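Nrps/pks (Streptomyces albus, PDB 4OPF) is a ketosynthase-family domain of the AT-less type I polyketide synthase OzmH and probably takes part in condensing acyl units during oxazolomycin biosynthesis. Local coordinates at residues 6-10 with 171-175; 84-89 with 142-147; 105-111 with 179-185; 136-141 with 152-156; 227-231 with 340-344. All coordinates share one frame; numbering follows the deposited sequence.

Interaction 1 of 5, residues 6-10 with 171-175; sequences PYDIA and AQALR
Arg175 NH2 and Tyr7 N both donate to one water, 3.0 Å from NH2 and 3.1 Å from the backbone nitrogen, so a single solvent molecule ties the C-terminal end of helix 162-175 to the chain just ahead of strand 9-17. The arginine reaches it by running past Tyr7 in the opposite direction. Its chain bends at chi3 (-69°), which lays one face of the guanidinium over Tyr7 CB, with NH1 3.7 Å from that carbon. The guanidinium and phenol planes stand 46° apart and the cation meets the root of the side chain, so the geometry is not a cation-pi stack. What lies over the ring face is backbone: Arg175 CA sits 3.7 Å from the centroid of the Tyr7 ring and 15° off its normal, a clear CH-pi contact. Deeper in, the contact is purely apolar. Ile9 CD1 rests against Ala171 CB at 3.7 Å, and Ile9 CG2 meets Leu174 CD1 at 3.8 Å. Leu232 of strand 226-234 closes round both Ile9 and Leu174, while Gln172, further round the helix, bonds to Ser176 of the second subunit. The chemistry is thus graded, from a greasy interior through an aromatic face pressed on a CA-H to a charged end joined by water, which probably keeps the arginine's charge hydrated at the partly exposed border.

Interaction 2 of 5, residues 84-89 with 142-147; sequences LLEETL and NLSHHF
Leu85 and Thr88 of helix 79-95 make the close part of this contact, against Leu143 and Phe147 of helix 138-147. Leu85 enters as a knob into a hole formed by Asn142, Leu143, His146 and Phe147. It slides past Leu143 in the opposite sense, and its CD2 lies 3.8 Å from Leu143 CD2. Next to it, Thr88 presents two different atoms. With chi1 at -60°, CG2 stands anti to the backbone N and touches Phe147 CE2 at 3.7 Å, whereas OG1 turns back to bond Leu84 O at 2.8 Å and rests against Leu143 CD1. Leu84 O is thereby gripped twice, by Thr88 N and by OG1, from opposite faces of its carbonyl plane. With an alanine here, Phe147 CE2 would probably lose its methyl neighbour and Leu84 O would keep only the backbone bond from the helix. The Phe147 ring also meets Leu85 O at its edge, near its plane, and Phe92 packs edge-to-face on it. The other flank is looser: partly exposed Asn142 brings only its carbonyl O near Leu85 CD2, at 4.1 Å, and the partly exposed His146 offers mainly CB, its ring meeting Phe67 instead. The backbone O of His146 accepts a bond from Arg259 of the second subunit. The segment axes approach to 10.4 Å and cross at -57°, an oblique pair. Lying over Val109 and Val111 of the sheet, it fits an outer helical layer of the thiolase fold.

Interaction 3 of 5, residues 105-111 with 179-185; sequences RGIGVYV and VEAAVVA
Glu180 and Arg105 pair where the two strands begin, and the acid can be followed outward. Its CB passes Gly106 O at 4.2 Å. CG, set between the backbone N and the carbonyl carbon (chi1 68°), comes nearer to the same oxygen, at 3.5 Å. CD stands opposite Arg105 NH1, and the two oxygens end on the guanidinium. Here OE2 receives Arg105 NE at 3.0 Å on its syn side, with an N-H...O angle of 163°, while the NH1 bonds to OE2 and OE1 are weak. Since the two planes are 70° apart, the salt bridge rests chiefly on that one bond, which lies in the guanidinium plane but is tilted from the carboxylate's, and not on a flat two-pronged pairing. With a glutamine in its place the negative charge is gone, and Arg105 would probably lose its charged mate and be freer to swing. Both residues also touch a crystal neighbour, so their exact pose may owe something to the lattice.

Beyond Gly106, the centre of an inverse gamma turn, strands 107-112 and 181-188 run parallel in the sheet of the thiolase fold. Backbone bonds continue the pairing, among them Val183 N to Gly108 O at 2.8 Å. On the side of Tyr110, the ring lies with its edge to Ala182 CB, 4.1 Å from CE2, and OH reaches Val179 CG1. That ring covers Gly108, where a CB would run into Tyr110 CE2. On the opposite face, carrying Val109 and Val183, Ile107 CG1 touches Ala181 CB at 4.1 Å.

Interaction 4 of 5, residues 136-141 with 152-156; sequences QNYLAA and PSTVV
Asn137 reaches across to strand 153-156 with its amide and spans Thr154. ND2 gives Ser153 O a 2.8 Å bond that is almost straight, at 172°, and the acceptor lies in the amide plane. Seen from the acceptor the fit is less regular, because ND2 stands well above the carbonyl plane of Ser153. OD1 takes Val155 N at 3.2 Å with a more bent N-H...O angle, 136°, tilted from the plane of the amide carbonyl. CG lies roughly anti to the backbone N (chi1 -151°), which carries the group across to the strand. One side chain therefore serves the C=O and N-H that flank a residue, the same two groups a neighbouring strand would pair with, on the outermost strand at this end of the chain's sheet; Thr154 is bonded on its other side to strand 107-112.

Val155 leans on the first turn of helix 138-147 with CG2, anti to the carbonyl carbon, 3.5 Å from Ala140 N and 3.7 Å from Ala140 CB, with Leu139 CB close by. Ser153, two residues earlier in the strand, sets its OG 3.3 Å from Ala140 CB. That hydroxyl is near Ala140 O at a poor angle, and its hydrogen bond is to Ser144 OG, one turn on in the helix. Asp157 of the second subunit packs on Asn137. Within the two segments the join is neutral, so the directional amide bonds probably fix the register while a small apolar patch adds close packing.

Interaction 5 of 5, residues 227-231 with 340-344; sequences VGVLL and IAGVI
Leu230 of strand 226-234 and Ile340 of helix 338-352 meet in the core of the thiolase fold, where the strand belongs to the sheet and the helix to the layer packed on it. The segments' axes come within 8.2 Å and cross at 55°, close for a strand and a helix.

Contacts between apolar side chains all centre on Leu230. Its CD1 approaches Ile340 CD1 tip to tip at 4.0 Å and also touches Val343 CG1, at 3.9 Å. Its other branch, CD2, runs past Ile344 in the opposite direction and lies 4.0 Å from Ile344 CG1. CG is anti to the carbonyl carbon (chi1 -51°), and from there the two methyls divide between the three helix residues. Met14 of strand 9-17 packs on both Leu230 and Ile344, while Ala163 of helix 162-175 packs on Ile340.

Contacts of side chain with backbone fall on Gly228. Ile340 straddles it, CG1 lying 3.8 Å from Gly228 O and CG2 close to Gly228 N. Within the sheet, the backbones of Gly228 and Leu230 bond to Gly186 and Val184 of strand 181-188. A CB modelled on Gly228 would clash with both isoleucines, so the tight approach depends on its absence. Ile344 CD1 comes close to where such a CB would lie, 3.7 Å from Gly228 CA.

Overall arrangement
Four of the five contacts meet one mixed sheet directly: strands 153-156, 107-112, 181-188, 226-234 and 9-17 are successive neighbours in it, serving interactions 4, 3, 5 and 1. Interaction 2 lies on the face with Val109 and Val111, whereas helix 162-175 of interaction 1 covers the face with Tyr110. Centres of interactions 2, 3 and 4 lie about 11 Å apart, and those of 1 and 2 about 22 Å. Along the chain, interaction 4 is nested within 3, and interaction 5 opens after the others close. Helices on both faces of a shared sheet fit the layered thiolase fold; interactions 1, 2 and 4 also touch the second subunit, linking this core to the dimer.

Interaction 1 of 5, residues 6-10 with 171-175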
# COMPACT_ATOMS: atom_id res chain seq x y z
N PRO A 6 20.35 0.82 6.70
CA PRO A 6 20.60 1.44 5.38
C PRO A 6 20.58 0.38 4.25
O PRO A 6 21.53 -0.37 4.08
CB PRO A 6 21.99 2.09 5.55
CG PRO A 6 22.65 1.29 6.68
CD PRO A 6 21.60 0.42 7.36
N TYR A 7 19.48 0.31 3.51
CA TYR A 7 19.24 -0.79 2.59
C TYR A 7 19.17 -0.25 1.14
O TYR A 7 18.24 0.46 0.80
CB TYR A 7 17.92 -1.51 2.97
CG TYR A 7 17.59 -2.69 2.06
CD1 TYR A 7 18.14 -3.94 2.31
CD2 TYR A 7 16.73 -2.54 0.97
CE1 TYR A 7 17.86 -5.02 1.47
CE2 TYR A 7 16.45 -3.61 0.12
CZ TYR A 7 17.01 -4.84 0.37
OH TYR A 7 16.76 -5.91 -0.43
N ASP A 8 20.17 -0.56 0.33
CA ASP A 8 20.36 0.11 -0.97
C ASP A 8 19.59 -0.60 -2.10
O ASP A 8 19.75 -1.80 -2.31
CB ASP A 8 21.84 0.05 -1.31
CG ASP A 8 22.72 1.05 -0.46
OD1 ASP A 8 22.27 2.13 -0.07
OD2 ASP A 8 23.90 0.75 -0.26
N ILE A 9 18.84 0.13 -2.87
CA ILE A 9 18.03 -0.48 -3.91
C ILE A 9 18.46 0.10 -5.23
O ILE A 9 18.42 1.31 -5.38
CB ILE A 9 16.56 -0.19 -3.62
CG1 ILE A 9 16.08 -1.00 -2.41
CG2 ILE A 9 15.66 -0.49 -4.81
CD1 ILE A 9 14.82 -0.38 -1.80
N ALA A 10 18.85 -0.75 -6.18
CA ALA A 10 19.23 -0.31 -7.51
C ALA A 10 18.02 -0.09 -8.42
O ALA A 10 17.08 -0.87 -8.43
CB ALA A 10 20.12 -1.35 -8.15
N ALA A 171 10.03 -0.38 -1.66
CA ALA A 171 11.25 -0.45 -0.82
C ALA A 171 11.03 -1.28 0.45
O ALA A 171 11.89 -2.07 0.83
CB ALA A 171 11.66 0.95 -0.43
N GLN A 172 9.88 -1.12 1.08
CA GLN A 172 9.58 -1.96 2.26
C GLN A 172 9.53 -3.41 1.86
O GLN A 172 10.05 -4.27 2.56
CB GLN A 172 8.25 -1.60 2.86
CG GLN A 172 8.05 -0.12 3.13
CD GLN A 172 7.98 0.23 4.57
OE1 GLN A 172 6.96 0.03 5.22
NE2 GLN A 172 9.08 0.78 5.10
N ALA A 173 8.94 -3.71 0.68
CA ALA A 173 8.85 -5.08 0.28
C ALA A 173 10.22 -5.66 -0.01
O ALA A 173 10.53 -6.84 0.30
CB ALA A 173 7.90 -5.22 -0.92
N LEU A 174 11.06 -4.88 -0.65
CA LEU A 174 12.38 -5.36 -0.97
C LEU A 174 13.24 -5.53 0.33
O LEU A 174 13.91 -6.52 0.50
CB LEU A 174 13.05 -4.39 -1.91
CG LEU A 174 12.58 -4.41 -3.36
CD1 LEU A 174 13.00 -3.13 -4.04
CD2 LEU A 174 13.19 -5.57 -4.09
N ARG A 175 13.20 -4.56 1.21
CA ARG A 175 13.94 -4.60 2.49
C ARG A 175 13.54 -5.83 3.35
O ARG A 175 14.38 -6.46 3.93
CB ARG A 175 13.70 -3.26 3.22
CG ARG A 175 14.36 -3.03 4.58
CD ARG A 175 13.63 -1.94 5.42
NE ARG A 175 13.74 -0.55 4.89
CZ ARG A 175 14.81 0.26 5.04
NH1 ARG A 175 15.89 -0.13 5.69
NH2 ARG A 175 14.80 1.47 4.50
O HOH W 1 17.45 2.67 3.78

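Interaction 2 of 5, residues 84-89 with 142-147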
# COMPACT_ATOMS: atom_id res chain seq x y z
N LEU A 84 0.49 1.80 -19.41
CA LEU A 84 1.36 1.14 -18.45
C LEU A 84 1.92 -0.18 -18.98
O LEU A 84 3.06 -0.54 -18.69
CB LEU A 84 0.62 0.82 -17.16
CG LEU A 84 0.58 1.95 -16.18
CD1 LEU A 84 -0.27 1.47 -15.01
CD2 LEU A 84 1.98 2.33 -15.66
N LEU A 85 1.10 -0.94 -19.70
CA LEU A 85 1.59 -2.19 -20.31
C LEU A 85 2.79 -1.93 -21.26
O LEU A 85 3.81 -2.61 -21.19
CB LEU A 85 0.47 -2.91 -21.09
CG LEU A 85 -0.53 -3.64 -20.18
CD1 LEU A 85 -1.76 -4.04 -20.98
CD2 LEU A 85 0.11 -4.89 -19.62
N GLU A 86 2.64 -0.93 -22.12
CA GLU A 86 3.73 -0.54 -23.03
C GLU A 86 4.93 -0.09 -22.26
O GLU A 86 6.05 -0.53 -22.54
CB GLU A 86 3.39 0.63 -23.97
CG GLU A 86 2.49 0.33 -25.09
CD GLU A 86 2.38 1.47 -26.12
OE1 GLU A 86 3.01 2.56 -25.99
OE2 GLU A 86 1.61 1.26 -27.10
N GLU A 87 4.73 0.84 -21.36
CA GLU A 87 5.89 1.39 -20.67
C GLU A 87 6.58 0.39 -19.76
O GLU A 87 7.77 0.48 -19.55
CB GLU A 87 5.54 2.61 -19.87
CG GLU A 87 5.21 3.77 -20.76
CD GLU A 87 6.41 4.22 -21.62
OE1 GLU A 87 7.61 4.20 -21.18
OE2 GLU A 87 6.13 4.58 -22.75
N THR A 88 5.83 -0.55 -19.17
CA THR A 88 6.46 -1.59 -18.37
C THR A 88 7.29 -2.47 -19.29
O THR A 88 8.44 -2.79 -18.95
CB THR A 88 5.43 -2.39 -17.58
OG1 THR A 88 4.72 -1.49 -16.71
CG2 THR A 88 6.10 -3.53 -16.80
N LEU A 89 6.75 -2.87 -20.45
CA LEU A 89 7.54 -3.59 -21.42
C LEU A 89 8.83 -2.82 -21.76
O LEU A 89 9.90 -3.43 -21.81
CB LEU A 89 6.76 -3.87 -22.68
CG LEU A 89 7.54 -4.54 -23.80
CD1 LEU A 89 8.08 -5.92 -23.41
CD2 LEU A 89 6.65 -4.62 -25.00
N ASN A 142 -3.39 -5.72 -14.03
CA ASN A 142 -3.13 -5.98 -15.44
C ASN A 142 -1.70 -6.29 -15.71
O ASN A 142 -1.42 -7.11 -16.53
CB ASN A 142 -3.47 -4.79 -16.30
CG ASN A 142 -4.92 -4.71 -16.58
OD1 ASN A 142 -5.52 -5.71 -16.93
ND2 ASN A 142 -5.50 -3.54 -16.45
N LEU A 143 -0.78 -5.62 -15.01
CA LEU A 143 0.61 -5.84 -15.24
C LEU A 143 1.02 -7.20 -14.71
O LEU A 143 1.74 -7.95 -15.37
CB LEU A 143 1.46 -4.74 -14.61
CG LEU A 143 1.18 -3.31 -15.05
CD1 LEU A 143 2.09 -2.31 -14.37
CD2 LEU A 143 1.36 -3.18 -16.52
N SER A 144 0.57 -7.51 -13.51
CA SER A 144 0.89 -8.78 -12.89
C SER A 144 0.34 -9.90 -13.75
O SER A 144 0.99 -10.94 -13.89
CB SER A 144 0.31 -8.87 -11.50
OG SER A 144 0.90 -7.89 -10.65
N HIS A 145 -0.86 -9.73 -14.28
CA HIS A 145 -1.47 -10.75 -15.10
C HIS A 145 -0.71 -10.93 -16.42
O HIS A 145 -0.30 -12.03 -16.76
CB HIS A 145 -2.94 -10.43 -15.38
CG HIS A 145 -3.61 -11.43 -16.26
ND1 HIS A 145 -3.77 -11.24 -17.61
CD2 HIS A 145 -4.15 -12.64 -15.98
CE1 HIS A 145 -4.40 -12.28 -18.13
NE2 HIS A 145 -4.63 -13.15 -17.16
N HIS A 146 -0.45 -9.83 -17.13
CA HIS A 146 0.14 -9.94 -18.43
C HIS A 146 1.57 -10.45 -18.39
O HIS A 146 1.92 -11.25 -19.21
CB HIS A 146 0.12 -8.65 -19.23
CG HIS A 146 0.93 -8.76 -20.49
ND1 HIS A 146 0.49 -9.46 -21.61
CD2 HIS A 146 2.21 -8.39 -20.77
CE1 HIS A 146 1.44 -9.46 -22.54
NE2 HIS A 146 2.50 -8.83 -22.05
N PHE A 147 2.39 -9.98 -17.45
CA PHE A 147 3.77 -10.39 -17.36
C PHE A 147 3.98 -11.58 -16.43
O PHE A 147 5.11 -12.04 -16.29
CB PHE A 147 4.59 -9.19 -16.91
CG PHE A 147 4.64 -8.08 -17.93
CD1 PHE A 147 5.42 -8.23 -19.08
CD2 PHE A 147 3.94 -6.92 -17.76
CE1 PHE A 147 5.49 -7.21 -20.03
CE2 PHE A 147 4.04 -5.89 -18.68
CZ PHE A 147 4.82 -6.04 -19.81

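Interaction 3 of 5, residues 105-111 with 179-185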
# COMPACT_ATOMS: atom_id res chain seq x y z
N ARG A 105 8.18 -14.88 -11.74
CA ARG A 105 9.06 -14.51 -10.63
C ARG A 105 8.36 -13.70 -9.55
O ARG A 105 7.30 -13.14 -9.77
CB ARG A 105 10.27 -13.78 -11.19
CG ARG A 105 11.15 -14.72 -12.03
CD ARG A 105 12.39 -14.04 -12.57
NE ARG A 105 13.38 -14.07 -11.51
CZ ARG A 105 14.25 -15.06 -11.28
NH1 ARG A 105 15.03 -14.96 -10.23
NH2 ARG A 105 14.35 -16.08 -12.10
N GLY A 106 8.97 -13.66 -8.37
CA GLY A 106 8.44 -12.93 -7.21
C GLY A 106 8.67 -11.44 -7.29
O GLY A 106 9.44 -10.88 -6.53
N ILE A 107 8.03 -10.82 -8.24
CA ILE A 107 8.23 -9.43 -8.56
C ILE A 107 6.95 -8.67 -8.19
O ILE A 107 5.90 -9.01 -8.68
CB ILE A 107 8.59 -9.27 -10.06
CG1 ILE A 107 9.90 -10.06 -10.32
CG2 ILE A 107 8.69 -7.82 -10.43
CD1 ILE A 107 10.45 -9.84 -11.69
N GLY A 108 7.05 -7.68 -7.32
CA GLY A 108 5.89 -6.89 -6.93
C GLY A 108 5.66 -5.76 -7.92
O GLY A 108 6.56 -5.39 -8.67
N VAL A 109 4.43 -5.30 -7.97
CA VAL A 109 3.99 -4.23 -8.83
C VAL A 109 3.30 -3.19 -7.95
O VAL A 109 2.34 -3.49 -7.25
CB VAL A 109 3.01 -4.75 -9.85
CG1 VAL A 109 2.44 -3.64 -10.73
CG2 VAL A 109 3.67 -5.79 -10.72
N TYR A 110 3.77 -1.96 -8.01
CA TYR A 110 3.29 -0.88 -7.18
C TYR A 110 3.04 0.31 -8.06
O TYR A 110 3.98 0.87 -8.63
CB TYR A 110 4.35 -0.54 -6.10
CG TYR A 110 4.68 -1.76 -5.26
CD1 TYR A 110 3.91 -2.12 -4.17
CD2 TYR A 110 5.67 -2.62 -5.64
CE1 TYR A 110 4.21 -3.27 -3.42
CE2 TYR A 110 5.97 -3.74 -4.91
CZ TYR A 110 5.23 -4.07 -3.81
OH TYR A 110 5.55 -5.22 -3.10
N VAL A 111 1.77 0.68 -8.21
CA VAL A 111 1.41 1.73 -9.15
C VAL A 111 0.77 2.90 -8.48
O VAL A 111 -0.12 2.72 -7.66
CB VAL A 111 0.38 1.20 -10.18
CG1 VAL A 111 -0.10 2.28 -11.15
CG2 VAL A 111 1.00 0.06 -10.96
N VAL A 179 9.83 -9.59 -1.90
CA VAL A 179 9.98 -9.67 -3.37
C VAL A 179 11.47 -9.66 -3.69
O VAL A 179 12.27 -9.09 -2.93
CB VAL A 179 9.28 -8.51 -4.07
CG1 VAL A 179 7.80 -8.53 -3.76
CG2 VAL A 179 9.83 -7.15 -3.63
N GLU A 180 11.83 -10.26 -4.79
CA GLU A 180 13.18 -10.15 -5.33
C GLU A 180 13.36 -8.89 -6.20
O GLU A 180 14.49 -8.47 -6.46
CB GLU A 180 13.57 -11.40 -6.11
CG GLU A 180 12.78 -11.58 -7.39
CD GLU A 180 13.41 -12.52 -8.42
OE1 GLU A 180 13.33 -13.76 -8.23
OE2 GLU A 180 13.95 -12.00 -9.45
N ALA A 181 12.27 -8.31 -6.67
CA ALA A 181 12.36 -7.14 -7.50
C ALA A 181 11.00 -6.52 -7.52
O ALA A 181 10.04 -7.14 -7.09
CB ALA A 181 12.80 -7.54 -8.90
N ALA A 182 10.93 -5.28 -7.97
CA ALA A 182 9.69 -4.51 -7.95
C ALA A 182 9.56 -3.59 -9.16
O ALA A 182 10.53 -2.93 -9.58
CB ALA A 182 9.63 -3.66 -6.71
N VAL A 183 8.37 -3.55 -9.71
CA VAL A 183 8.04 -2.58 -10.70
C VAL A 183 7.32 -1.45 -9.97
O VAL A 183 6.35 -1.70 -9.22
CB VAL A 183 7.06 -3.19 -11.73
CG1 VAL A 183 6.52 -2.14 -12.64
CG2 VAL A 183 7.71 -4.30 -12.52
N VAL A 184 7.74 -0.22 -10.18
CA VAL A 184 7.09 0.94 -9.58
C VAL A 184 6.75 1.88 -10.72
O VAL A 184 7.58 2.18 -11.55
CB VAL A 184 8.06 1.64 -8.62
CG1 VAL A 184 7.53 2.96 -8.08
CG2 VAL A 184 8.30 0.74 -7.44
N ALA A 185 5.52 2.37 -10.76
CA ALA A 185 5.09 3.21 -11.84
C ALA A 185 4.21 4.32 -11.31
O ALA A 185 3.59 4.20 -10.27
CB ALA A 185 4.24 2.42 -12.83
O HOH W 2 11.32 -15.25 -8.08

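Interaction 4 of 5, residues 136-141 with 152-156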
# COMPACT_ATOMS: atom_id res chain seq x y z
N GLN A 136 -10.51 -1.59 -9.40
CA GLN A 136 -9.77 -0.55 -8.63
C GLN A 136 -8.29 -0.85 -8.42
O GLN A 136 -7.49 0.08 -8.12
CB GLN A 136 -10.42 -0.23 -7.28
CG GLN A 136 -11.74 0.52 -7.41
CD GLN A 136 -12.48 0.19 -8.70
OE1 GLN A 136 -12.24 0.83 -9.74
NE2 GLN A 136 -13.36 -0.81 -8.66
N ASN A 137 -7.93 -2.12 -8.55
CA ASN A 137 -6.54 -2.51 -8.49
C ASN A 137 -6.05 -2.82 -9.88
O ASN A 137 -4.89 -3.23 -9.99
CB ASN A 137 -6.39 -3.74 -7.56
CG ASN A 137 -5.04 -3.81 -6.89
OD1 ASN A 137 -4.60 -2.84 -6.19
ND2 ASN A 137 -4.37 -5.00 -7.03
N TYR A 138 -6.93 -2.65 -10.91
CA TYR A 138 -6.65 -3.15 -12.26
C TYR A 138 -5.35 -2.57 -12.83
O TYR A 138 -4.67 -3.23 -13.58
CB TYR A 138 -7.83 -2.91 -13.24
CG TYR A 138 -8.08 -1.43 -13.49
CD1 TYR A 138 -7.35 -0.72 -14.43
CD2 TYR A 138 -9.04 -0.74 -12.78
CE1 TYR A 138 -7.59 0.62 -14.67
CE2 TYR A 138 -9.26 0.62 -12.98
CZ TYR A 138 -8.51 1.30 -13.92
OH TYR A 138 -8.74 2.64 -14.13
N LEU A 139 -4.97 -1.33 -12.46
CA LEU A 139 -3.77 -0.75 -13.01
C LEU A 139 -2.54 -1.62 -12.69
O LEU A 139 -1.67 -1.77 -13.57
CB LEU A 139 -3.53 0.70 -12.53
CG LEU A 139 -4.51 1.75 -13.07
CD1 LEU A 139 -4.19 3.05 -12.40
CD2 LEU A 139 -4.36 1.94 -14.58
N ALA A 140 -2.46 -2.12 -11.45
CA ALA A 140 -1.38 -3.02 -11.05
C ALA A 140 -1.68 -4.46 -11.54
O ALA A 140 -0.81 -5.15 -12.09
CB ALA A 140 -1.19 -2.99 -9.55
N ALA A 141 -2.90 -4.91 -11.36
CA ALA A 141 -3.27 -6.33 -11.66
C ALA A 141 -3.11 -6.66 -13.13
O ALA A 141 -2.72 -7.78 -13.44
CB ALA A 141 -4.71 -6.67 -11.24
N PRO A 152 3.31 -9.09 -4.56
CA PRO A 152 2.12 -8.25 -4.33
C PRO A 152 1.89 -7.24 -5.44
O PRO A 152 2.86 -6.75 -6.04
CB PRO A 152 2.43 -7.53 -2.99
CG PRO A 152 3.57 -8.27 -2.40
CD PRO A 152 4.34 -8.92 -3.51
N SER A 153 0.62 -6.96 -5.73
CA SER A 153 0.26 -6.10 -6.83
C SER A 153 -0.68 -5.08 -6.28
O SER A 153 -1.79 -5.44 -5.96
CB SER A 153 -0.47 -6.91 -7.86
OG SER A 153 -0.67 -6.20 -9.08
N THR A 154 -0.26 -3.82 -6.19
CA THR A 154 -1.06 -2.82 -5.52
C THR A 154 -1.05 -1.46 -6.20
O THR A 154 -0.06 -1.04 -6.81
CB THR A 154 -0.61 -2.61 -4.03
OG1 THR A 154 0.76 -2.36 -3.98
CG2 THR A 154 -0.80 -3.87 -3.18
N VAL A 155 -2.16 -0.78 -6.09
CA VAL A 155 -2.31 0.52 -6.61
C VAL A 155 -2.55 1.47 -5.43
O VAL A 155 -3.39 1.16 -4.57
CB VAL A 155 -3.57 0.64 -7.51
CG1 VAL A 155 -3.74 2.07 -7.99
CG2 VAL A 155 -3.46 -0.25 -8.70
N VAL A 156 -1.94 2.65 -5.48
CA VAL A 156 -2.20 3.69 -4.51
C VAL A 156 -2.58 4.98 -5.17
O VAL A 156 -2.01 5.38 -6.18
CB VAL A 156 -1.03 3.90 -3.53
CG1 VAL A 156 -0.88 2.66 -2.68
CG2 VAL A 156 0.26 4.11 -4.24
O HOH W 3 -5.90 -0.64 -4.24

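Interaction 5 of 5, residues 227-231 with 340-344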
# COMPACT_ATOMS: atom_id res chain seq x y z
N VAL A 227 3.67 9.20 -17.73
CA VAL A 227 3.88 7.84 -17.24
C VAL A 227 5.36 7.56 -17.09
O VAL A 227 6.21 7.98 -17.90
CB VAL A 227 3.20 6.80 -18.18
CG1 VAL A 227 3.72 6.91 -19.59
CG2 VAL A 227 3.35 5.35 -17.70
N GLY A 228 5.67 6.83 -16.03
CA GLY A 228 7.04 6.40 -15.77
C GLY A 228 7.02 5.07 -15.08
O GLY A 228 6.13 4.79 -14.25
N VAL A 229 7.97 4.22 -15.43
CA VAL A 229 8.11 2.91 -14.80
C VAL A 229 9.56 2.66 -14.46
O VAL A 229 10.45 2.89 -15.30
CB VAL A 229 7.62 1.79 -15.74
CG1 VAL A 229 7.69 0.47 -15.04
CG2 VAL A 229 6.19 2.09 -16.22
N LEU A 230 9.80 2.20 -13.22
CA LEU A 230 11.14 1.75 -12.74
C LEU A 230 11.11 0.27 -12.44
O LEU A 230 10.10 -0.23 -11.92
CB LEU A 230 11.50 2.43 -11.43
CG LEU A 230 11.36 3.93 -11.45
CD1 LEU A 230 11.66 4.44 -10.07
CD2 LEU A 230 12.29 4.56 -12.49
N LEU A 231 12.19 -0.42 -12.76
CA LEU A 231 12.41 -1.76 -12.25
C LEU A 231 13.50 -1.65 -11.18
O LEU A 231 14.59 -1.13 -11.45
CB LEU A 231 12.77 -2.74 -13.37
CG LEU A 231 13.07 -4.20 -12.92
CD1 LEU A 231 11.86 -4.94 -12.40
CD2 LEU A 231 13.64 -5.04 -14.05
N ILE A 340 6.88 10.47 -10.14
CA ILE A 340 7.68 9.55 -10.93
C ILE A 340 8.45 10.39 -11.96
O ILE A 340 9.55 10.03 -12.29
CB ILE A 340 6.88 8.36 -11.59
CG1 ILE A 340 7.86 7.27 -12.01
CG2 ILE A 340 6.14 8.78 -12.80
CD1 ILE A 340 8.35 6.52 -10.81
N ALA A 341 7.87 11.48 -12.45
CA ALA A 341 8.60 12.42 -13.30
C ALA A 341 9.82 13.03 -12.61
O ALA A 341 10.90 13.13 -13.19
CB ALA A 341 7.69 13.50 -13.78
N GLY A 342 9.65 13.37 -11.34
CA GLY A 342 10.70 13.86 -10.53
C GLY A 342 11.77 12.85 -10.24
O GLY A 342 12.93 13.19 -10.33
N VAL A 343 11.41 11.61 -9.92
CA VAL A 343 12.38 10.59 -9.65
C VAL A 343 13.17 10.28 -10.90
O VAL A 343 14.38 10.17 -10.84
CB VAL A 343 11.70 9.33 -9.07
CG1 VAL A 343 12.63 8.12 -9.08
CG2 VAL A 343 11.25 9.61 -7.63
N ILE A 344 12.51 10.18 -12.05
CA ILE A 344 13.21 9.85 -13.31
C ILE A 344 14.19 10.99 -13.70
O ILE A 344 15.34 10.72 -14.07
CB ILE A 344 12.21 9.54 -14.45
CG1 ILE A 344 11.54 8.18 -14.13
CG2 ILE A 344 12.88 9.51 -15.81
CD1 ILE A 344 10.42 7.80 -15.06